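Local coordinates for protein ubiquitin-conjugating enzyme (Plasmodium falciparum 3D7, PDB 2H2Y) that probably acts as an E2 enzyme that carries ubiquitin in ubiquitin-protein transfer, the chain here being the conjugating domain of a longer protein, perhaps membrane-anchored, at residues Ala21-Leu29 against Ile42-Trp52. Residues are numbered along the deposited sequence; the frame is centred on the assembly and turned at random.
Sequences ANYRIQKEL and IDVHPSNIRIW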
loop_
_atom_site.group_PDB
_atom_site.type_symbol
_atom_site.label_atom_id
_atom_site.label_comp_id
_atom_site.label_asym_id
_atom_site.label_seq_id
_atom_site.Cartn_x
_atom_site.Cartn_y
_atom_site.Cartn_z
ATOM N N ALA A 21 2.830 9.592 15.148
ATOM C CA ALA A 21 2.405 9.082 13.845
ATOM C C ALA A 21 3.141 7.798 13.470
ATOM O O ALA A 21 2.552 6.886 12.883
ATOM C CB ALA A 21 2.627 10.145 12.766
ATOM N N ASN A 22 4.426 7.733 13.808
ATOM C CA ASN A 22 5.222 6.551 13.512
ATOM C C ASN A 22 4.643 5.323 14.202
ATOM O O ASN A 22 4.611 4.236 13.627
ATOM C CB ASN A 22 6.671 6.773 13.939
ATOM C CG ASN A 22 7.474 7.538 12.896
ATOM O OD1 ASN A 22 8.583 8.013 13.163
ATOM N ND2 ASN A 22 6.919 7.647 11.696
ATOM N N TYR A 23 4.173 5.505 15.432
ATOM C CA TYR A 23 3.576 4.418 16.193
ATOM C C TYR A 23 2.496 3.741 15.361
ATOM O O TYR A 23 2.565 2.544 15.087
ATOM C CB TYR A 23 2.986 4.959 17.493
ATOM C CG TYR A 23 2.241 3.929 18.324
ATOM C CD1 TYR A 23 0.938 3.548 17.996
ATOM C CD2 TYR A 23 2.835 3.344 19.447
ATOM C CE1 TYR A 23 0.244 2.620 18.756
ATOM C CE2 TYR A 23 2.148 2.410 20.220
ATOM C CZ TYR A 23 0.854 2.053 19.866
ATOM O OH TYR A 23 0.164 1.123 20.611
ATOM N N ARG A 24 1.494 4.512 14.958
ATOM C CA ARG A 24 0.413 3.981 14.142
ATOM C C ARG A 24 0.948 3.356 12.849
ATOM O O ARG A 24 0.462 2.319 12.410
ATOM C CB ARG A 24 -0.584 5.093 13.817
ATOM C CG ARG A 24 -1.635 4.723 12.794
ATOM C CD ARG A 24 -2.300 3.416 13.139
ATOM N NE ARG A 24 -3.340 3.091 12.171
ATOM C CZ ARG A 24 -4.465 3.782 12.034
ATOM N NH1 ARG A 24 -4.693 4.838 12.803
ATOM N NH2 ARG A 24 -5.362 3.408 11.130
ATOM N N ILE A 25 1.949 3.988 12.242
ATOM C CA ILE A 25 2.532 3.465 11.016
ATOM C C ILE A 25 3.153 2.105 11.293
ATOM O O ILE A 25 2.976 1.154 10.528
ATOM C CB ILE A 25 3.603 4.435 10.449
ATOM C CG1 ILE A 25 2.909 5.611 9.765
ATOM C CG2 ILE A 25 4.506 3.726 9.442
ATOM C CD1 ILE A 25 3.840 6.734 9.409
ATOM N N GLN A 26 3.886 2.009 12.392
ATOM C CA GLN A 26 4.512 0.746 12.759
ATOM C C GLN A 26 3.439 -0.312 12.985
ATOM O O GLN A 26 3.584 -1.457 12.559
ATOM C CB GLN A 26 5.348 0.918 14.021
ATOM C CG GLN A 26 5.774 -0.383 14.656
ATOM C CD GLN A 26 6.692 -0.155 15.823
ATOM O OE1 GLN A 26 7.903 -0.103 15.665
ATOM N NE2 GLN A 26 6.116 0.011 17.005
ATOM N N LYS A 27 2.354 0.076 13.648
ATOM C CA LYS A 27 1.280 -0.870 13.903
ATOM C C LYS A 27 0.717 -1.340 12.567
ATOM O O LYS A 27 0.386 -2.516 12.403
ATOM C CB LYS A 27 0.187 -0.225 14.755
ATOM C CG LYS A 27 -0.664 -1.241 15.509
ATOM C CD LYS A 27 -1.335 -0.624 16.729
ATOM C CE LYS A 27 -2.545 0.207 16.353
ATOM N NZ LYS A 27 -3.615 -0.652 15.768
ATOM N N GLU A 28 0.636 -0.421 11.606
ATOM C CA GLU A 28 0.130 -0.745 10.275
ATOM C C GLU A 28 1.069 -1.666 9.506
ATOM O O GLU A 28 0.615 -2.492 8.709
ATOM C CB GLU A 28 -0.101 0.531 9.473
ATOM C CG GLU A 28 -1.261 1.356 9.982
ATOM C CD GLU A 28 -2.607 0.744 9.653
ATOM O OE1 GLU A 28 -3.620 1.212 10.216
ATOM O OE2 GLU A 28 -2.655 -0.193 8.829
ATOM N N LEU A 29 2.373 -1.524 9.739
ATOM C CA LEU A 29 3.351 -2.370 9.062
ATOM C C LEU A 29 3.175 -3.820 9.516
ATOM O O LEU A 29 3.036 -4.725 8.683
ATOM C CB LEU A 29 4.778 -1.897 9.365
ATOM C CG LEU A 29 5.927 -2.734 8.775
ATOM C CD1 LEU A 29 5.893 -2.703 7.254
ATOM C CD2 LEU A 29 7.250 -2.185 9.277
ATOM N N ILE A 42 6.497 -6.724 0.406
ATOM C CA ILE A 42 6.738 -5.360 0.847
ATOM C C ILE A 42 8.185 -5.054 1.185
ATOM O O ILE A 42 9.017 -5.946 1.309
ATOM C CB ILE A 42 5.865 -5.027 2.074
ATOM C CG1 ILE A 42 5.863 -3.518 2.319
ATOM C CG2 ILE A 42 6.391 -5.763 3.291
ATOM C CD1 ILE A 42 4.928 -3.069 3.415
ATOM N N ASP A 43 8.482 -3.770 1.314
ATOM C CA ASP A 43 9.814 -3.336 1.671
ATOM C C ASP A 43 9.777 -1.863 1.991
ATOM O O ASP A 43 9.401 -1.057 1.148
ATOM C CB ASP A 43 10.796 -3.588 0.537
ATOM C CG ASP A 43 12.203 -3.193 0.912
ATOM O OD1 ASP A 43 12.584 -3.420 2.085
ATOM O OD2 ASP A 43 12.927 -2.663 0.043
ATOM N N VAL A 44 10.152 -1.507 3.214
ATOM C CA VAL A 44 10.143 -0.106 3.596
ATOM C C VAL A 44 11.529 0.487 3.466
ATOM O O VAL A 44 12.540 -0.215 3.522
ATOM C CB VAL A 44 9.632 0.114 5.042
ATOM C CG1 VAL A 44 8.337 -0.642 5.253
ATOM C CG2 VAL A 44 10.677 -0.310 6.042
ATOM N N HIS A 45 11.556 1.796 3.273
ATOM C CA HIS A 45 12.790 2.535 3.124
ATOM C C HIS A 45 13.600 2.410 4.409
ATOM O O HIS A 45 13.060 2.527 5.515
ATOM C CB HIS A 45 12.465 4.003 2.853
ATOM C CG HIS A 45 13.654 4.829 2.482
ATOM N ND1 HIS A 45 14.835 4.793 3.191
ATOM C CD2 HIS A 45 13.839 5.725 1.485
ATOM C CE1 HIS A 45 15.699 5.632 2.646
ATOM N NE2 HIS A 45 15.120 6.211 1.609
ATOM N N PRO A 46 14.905 2.142 4.287
ATOM C CA PRO A 46 15.726 2.025 5.499
ATOM C C PRO A 46 15.972 3.436 6.036
ATOM O O PRO A 46 16.332 4.333 5.279
ATOM C CB PRO A 46 16.997 1.355 4.987
ATOM C CG PRO A 46 17.109 1.904 3.575
ATOM C CD PRO A 46 15.686 1.829 3.075
ATOM N N SER A 47 15.749 3.628 7.331
ATOM C CA SER A 47 15.929 4.929 7.984
ATOM C C SER A 47 14.756 5.881 7.730
ATOM O O SER A 47 14.866 7.092 7.956
ATOM C CB SER A 47 17.225 5.605 7.524
ATOM O OG SER A 47 17.008 6.368 6.347
ATOM N N ASN A 48 13.640 5.337 7.254
ATOM C CA ASN A 48 12.452 6.146 6.995
ATOM C C ASN A 48 11.240 5.229 6.902
ATOM O O ASN A 48 10.926 4.710 5.824
ATOM C CB ASN A 48 12.602 6.927 5.689
ATOM C CG ASN A 48 11.501 7.948 5.501
ATOM O OD1 ASN A 48 10.460 7.881 6.162
ATOM N ND2 ASN A 48 11.717 8.896 4.590
ATOM N N ILE A 49 10.551 5.040 8.025
ATOM C CA ILE A 49 9.395 4.152 8.059
ATOM C C ILE A 49 8.191 4.720 7.310
ATOM O O ILE A 49 7.260 3.990 6.963
ATOM C CB ILE A 49 9.010 3.809 9.526
ATOM C CG1 ILE A 49 8.162 2.540 9.552
ATOM C CG2 ILE A 49 8.259 4.955 10.166
ATOM C CD1 ILE A 49 7.965 1.986 10.930
ATOM N N ARG A 50 8.237 6.021 7.041
ATOM C CA ARG A 50 7.167 6.720 6.335
ATOM C C ARG A 50 7.018 6.291 4.877
ATOM O O ARG A 50 5.966 6.479 4.282
ATOM C CB ARG A 50 7.408 8.232 6.367
ATOM C CG ARG A 50 7.552 8.848 7.749
ATOM C CD ARG A 50 6.314 8.618 8.588
ATOM N NE ARG A 50 6.350 9.354 9.848
ATOM C CZ ARG A 50 5.986 10.625 9.987
ATOM N NH1 ARG A 50 5.550 11.312 8.938
ATOM N NH2 ARG A 50 6.054 11.211 11.177
ATOM N N ILE A 51 8.061 5.714 4.296
ATOM C CA ILE A 51 7.997 5.313 2.893
ATOM C C ILE A 51 7.959 3.813 2.664
ATOM O O ILE A 51 8.894 3.108 3.029
ATOM C CB ILE A 51 9.205 5.852 2.098
ATOM C CG1 ILE A 51 9.319 7.365 2.263
ATOM C CG2 ILE A 51 9.043 5.507 0.636
ATOM C CD1 ILE A 51 10.611 7.923 1.724
ATOM N N TRP A 52 6.888 3.333 2.042
ATOM C CA TRP A 52 6.757 1.909 1.742
ATOM C C TRP A 52 6.597 1.710 0.236
ATOM O O TRP A 52 6.124 2.594 -0.478
ATOM C CB TRP A 52 5.513 1.295 2.388
ATOM C CG TRP A 52 5.400 1.346 3.869
ATOM C CD1 TRP A 52 6.210 2.006 4.746
ATOM C CD2 TRP A 52 4.342 0.775 4.647
ATOM N NE1 TRP A 52 5.717 1.887 6.023
ATOM C CE2 TRP A 52 4.570 1.137 5.992
ATOM C CE3 TRP A 52 3.216 -0.004 4.336
ATOM C CZ2 TRP A 52 3.712 0.746 7.029
ATOM C CZ3 TRP A 52 2.363 -0.391 5.367
ATOM C CH2 TRP A 52 2.618 -0.014 6.698
#
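The N-terminal helix of the ubiquitin-conjugating (UBC) fold, 21-34, packs here on the beta hairpin formed by the first two strands of the antiparallel sheet, 40-44 and 51-57, and the loop between them, with I25, L29, I49 and W52 at the interface. L29 lies over one face of the W52 indole: CD1 makes a CH-pi contact 4.2 Å from the centroid of the six-membered ring, 15° off its normal. The same L29 CD1 reaches V44 CG1 at 3.8 Å and I42 CD1 at 4.0 Å, so one methyl touches both strands of the hairpin. With CG anti to the backbone N (chi1 177°), the L29 side chain extends toward the first strand, while its CB sits 3.7 Å from W52 CZ2. The indole meets the helix backbone edge-on, the carbonyl I25 O lying in its plane 3.6 Å from CZ2. A weak bond from W52 NE1 to I49 O (2.8 Å) ties the ring back to the hairpin loop, and F75 meets it edge-to-face.

Such a helix laid against the start of a four-stranded meander is the standard opening of the UBC fold. The loop 45-50 completes the surface through two consecutive beta turns, H45 to N48 of type II and N48 to I51 of type I. From it I49 points to the helix and lies alongside I25, the two side chains running opposite ways, CG1 against I25 CG2 at 3.8 Å; its CD1 touches the backbone of Q26. R50, bent at chi2 (-59°), runs back beside the first helical turn and passes roughly perpendicular to the N22 side chain, with A21 CB over one face of its guanidinium. E28 rests its CB 3.9 Å from W52 CH2, while its carboxylate turns away into a salt bridge with R24, whose NE and NH2 both donate to OE1.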